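PDB 3VW4: Rep from Escherichia coli, which binds the replication origin of plasmid ColE2-P9 and probably helps open its duplex, this chain being the DNA-binding domain of the initiator-primase. Local coordinates for residues L13-K16 with V17-W20. Numbering follows the deposited sequence.
Sequences LFEK and VRKW. With nucleotides of chain D; nucleotides of chain C.
Two successive turns of helix 7-24, in the DNA-binding domain of Rep, set Phe-14 and Arg-18 against the first two nucleotides of chain D of the origin DNA, with Glu-15 bonded to Arg-18 beside them. The helical i to i+4 bonds set the spacing; Arg-18 N reaches Phe-14 O at 3.1 Å. A first torsion of 169° swings the Phe-14 ring away from its own N and out to the base of DG1 of chain D, CD1 lying 3.4 Å from base atom C6; a flat, apolar ring suits stacking on a purine. The other face takes the methylene CD of Arg-18 in a CH-pi contact, 3.9 Å from the ring centroid, so the ring is sandwiched between base and aliphatic chain, while DA2 of chain D meets its edge.

Extended from CG to NE, the Arg-18 chain carries its guanidinium past the ring to Glu-15. The grip is side-on, in a salt bridge: NH2 meets Glu-15 OE1 at 2.8 Å on the syn side, and NE meets OE2 at 3.0 Å from above the carboxylate plane, the two flat groups being turned 58° apart. Glu-15, bent at chi2, lies alongside Arg-18 pointing the same way, and its carboxylate supplies the opposite charge. The sugar of DA2 of chain D lies over one guanidinium face, NH1 being 2.9 Å from O4'. Arginine fits because its several nitrogens serve Glu-15 and Tyr-22 at once. On the protein side of the helix, the branched, apolar Val-17 packs on Tyr-46 and Ile-66 of helices 32-49 and 56-73.

With NE and NH2 bonded to Glu-15 and NH1 to Tyr-22, the guanidinium probably has little freedom to rotate beside the sugar, and the carboxylate probably offsets its charge, while Phe-14 supplies stacking for the neighbouring base.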
# COMPACT_ATOMS: atom_id res chain seq x y z
N LEU A 13 11.28 -3.74 18.23
CA LEU A 13 10.51 -2.53 18.20
C LEU A 13 10.74 -1.73 16.90
O LEU A 13 9.78 -1.27 16.32
CB LEU A 13 10.78 -1.69 19.43
CG LEU A 13 9.96 -1.79 20.71
CD1 LEU A 13 8.88 -2.85 20.82
CD2 LEU A 13 10.95 -1.93 21.81
N PHE A 14 11.98 -1.55 16.45
CA PHE A 14 12.24 -0.70 15.27
C PHE A 14 11.59 -1.33 14.07
O PHE A 14 11.05 -0.70 13.24
CB PHE A 14 13.76 -0.59 15.07
CG PHE A 14 14.15 0.03 13.75
CD1 PHE A 14 13.99 1.38 13.52
CD2 PHE A 14 14.63 -0.74 12.73
CE1 PHE A 14 14.34 1.95 12.30
CE2 PHE A 14 14.94 -0.17 11.52
CZ PHE A 14 14.81 1.18 11.30
N GLU A 15 11.61 -2.63 13.97
CA GLU A 15 11.03 -3.31 12.77
C GLU A 15 9.51 -3.23 12.75
O GLU A 15 8.94 -2.90 11.73
CB GLU A 15 11.48 -4.81 12.70
CG GLU A 15 12.92 -5.00 12.35
CD GLU A 15 13.16 -4.63 10.90
OE1 GLU A 15 12.52 -5.28 10.02
OE2 GLU A 15 13.96 -3.70 10.62
N LYS A 16 8.86 -3.60 13.86
CA LYS A 16 7.40 -3.54 14.00
C LYS A 16 6.88 -2.15 13.64
O LYS A 16 6.19 -1.97 12.66
CB LYS A 16 7.03 -3.81 15.45
CG LYS A 16 6.38 -5.13 15.66
CD LYS A 16 4.97 -5.08 15.16
CE LYS A 16 4.17 -6.28 15.70
NZ LYS A 16 3.99 -7.37 14.69
N VAL A 17 7.28 -1.16 14.40
CA VAL A 17 6.80 0.17 14.25
C VAL A 17 7.14 0.82 12.86
O VAL A 17 6.35 1.61 12.31
CB VAL A 17 7.32 1.03 15.42
CG1 VAL A 17 7.10 2.51 15.20
CG2 VAL A 17 6.67 0.61 16.71
N ARG A 18 8.32 0.53 12.28
CA ARG A 18 8.64 1.26 11.07
C ARG A 18 7.65 0.85 9.97
O ARG A 18 7.23 1.64 9.17
CB ARG A 18 10.13 1.10 10.69
CG ARG A 18 10.50 -0.17 9.94
CD ARG A 18 11.98 -0.20 9.66
NE ARG A 18 12.35 -1.55 9.38
CZ ARG A 18 12.36 -2.08 8.16
NH1 ARG A 18 12.01 -1.35 7.09
NH2 ARG A 18 12.70 -3.34 8.03
N LYS A 19 7.23 -0.39 10.02
CA LYS A 19 6.35 -0.93 9.00
C LYS A 19 4.96 -0.33 9.13
O LYS A 19 4.24 -0.13 8.13
CB LYS A 19 6.28 -2.46 9.05
CG LYS A 19 7.09 -3.22 7.98
CD LYS A 19 8.41 -3.76 8.59
CE LYS A 19 8.76 -5.25 8.22
NZ LYS A 19 9.14 -5.49 6.77
N TRP A 20 4.59 -0.07 10.39
CA TRP A 20 3.30 0.51 10.72
C TRP A 20 3.30 1.97 10.29
O TRP A 20 2.44 2.37 9.55
CB TRP A 20 3.05 0.34 12.20
CG TRP A 20 2.03 1.32 12.75
CD1 TRP A 20 0.65 1.14 12.89
CD2 TRP A 20 2.27 2.68 13.23
NE1 TRP A 20 0.09 2.24 13.41
CE2 TRP A 20 0.99 3.18 13.66
CE3 TRP A 20 3.38 3.46 13.36
CZ2 TRP A 20 0.84 4.43 14.17
CZ3 TRP A 20 3.23 4.73 13.88
CH2 TRP A 20 1.96 5.23 14.24
P DG D 1 19.79 5.08 10.18
OP1 DG D 1 20.92 5.52 11.07
OP2 DG D 1 18.70 6.07 9.77
O5' DG D 1 20.22 4.09 8.98
C5' DG D 1 21.13 2.98 9.14
C4' DG D 1 20.38 1.70 9.46
O4' DG D 1 19.98 1.69 10.85
C3' DG D 1 19.12 1.41 8.64
O3' DG D 1 19.33 0.20 7.91
C2' DG D 1 18.03 1.13 9.67
C1' DG D 1 18.73 1.05 11.01
N9 DG D 1 18.06 1.74 12.11
C8 DG D 1 17.75 3.07 12.17
N7 DG D 1 17.23 3.43 13.31
C5 DG D 1 17.23 2.26 14.07
C6 DG D 1 16.73 2.00 15.37
O6 DG D 1 16.23 2.79 16.18
N1 DG D 1 16.91 0.68 15.74
C2 DG D 1 17.47 -0.29 14.95
N2 DG D 1 17.54 -1.51 15.49
N3 DG D 1 17.89 -0.08 13.71
C4 DG D 1 17.77 1.21 13.35
P DA D 2 18.95 0.18 6.39
OP1 DA D 2 19.48 -1.07 5.88
OP2 DA D 2 19.43 1.53 5.95
O5' DA D 2 17.38 0.05 6.02
C5' DA D 2 16.47 -0.91 6.61
C4' DA D 2 15.05 -0.69 6.11
O4' DA D 2 14.35 0.36 6.85
C3' DA D 2 14.91 -0.23 4.67
O3' DA D 2 13.58 -0.50 4.32
C2' DA D 2 15.11 1.27 4.80
C1' DA D 2 14.38 1.58 6.10
N9 DA D 2 14.94 2.61 6.98
C8 DA D 2 16.22 3.08 7.13
N7 DA D 2 16.34 3.99 8.06
C5 DA D 2 15.07 4.08 8.62
C6 DA D 2 14.56 4.81 9.70
N6 DA D 2 15.28 5.68 10.43
N1 DA D 2 13.25 4.66 9.98
C2 DA D 2 12.51 3.85 9.23
N3 DA D 2 12.89 3.08 8.21
C4 DA D 2 14.20 3.24 7.96
P DT C 20 3.67 -6.96 4.19
OP1 DT C 20 3.13 -5.75 3.49
OP2 DT C 20 3.96 -6.88 5.64
O5' DT C 20 2.70 -8.21 3.95
C5' DT C 20 1.59 -8.19 3.00
C4' DT C 20 0.36 -7.53 3.59
O4' DT C 20 0.64 -7.09 4.94
C3' DT C 20 -0.11 -6.28 2.85
O3' DT C 20 -1.14 -6.64 1.94
C2' DT C 20 -0.71 -5.41 3.94
C1' DT C 20 -0.18 -5.98 5.26
N1 DT C 20 0.62 -5.04 6.11
C2 DT C 20 0.56 -5.20 7.48
O2 DT C 20 -0.09 -6.09 8.02
N3 DT C 20 1.30 -4.29 8.20
C4 DT C 20 2.07 -3.26 7.69
O4 DT C 20 2.69 -2.52 8.46
C5 DT C 20 2.09 -3.14 6.25
C7 DT C 20 2.89 -2.05 5.61
C6 DT C 20 1.37 -4.03 5.54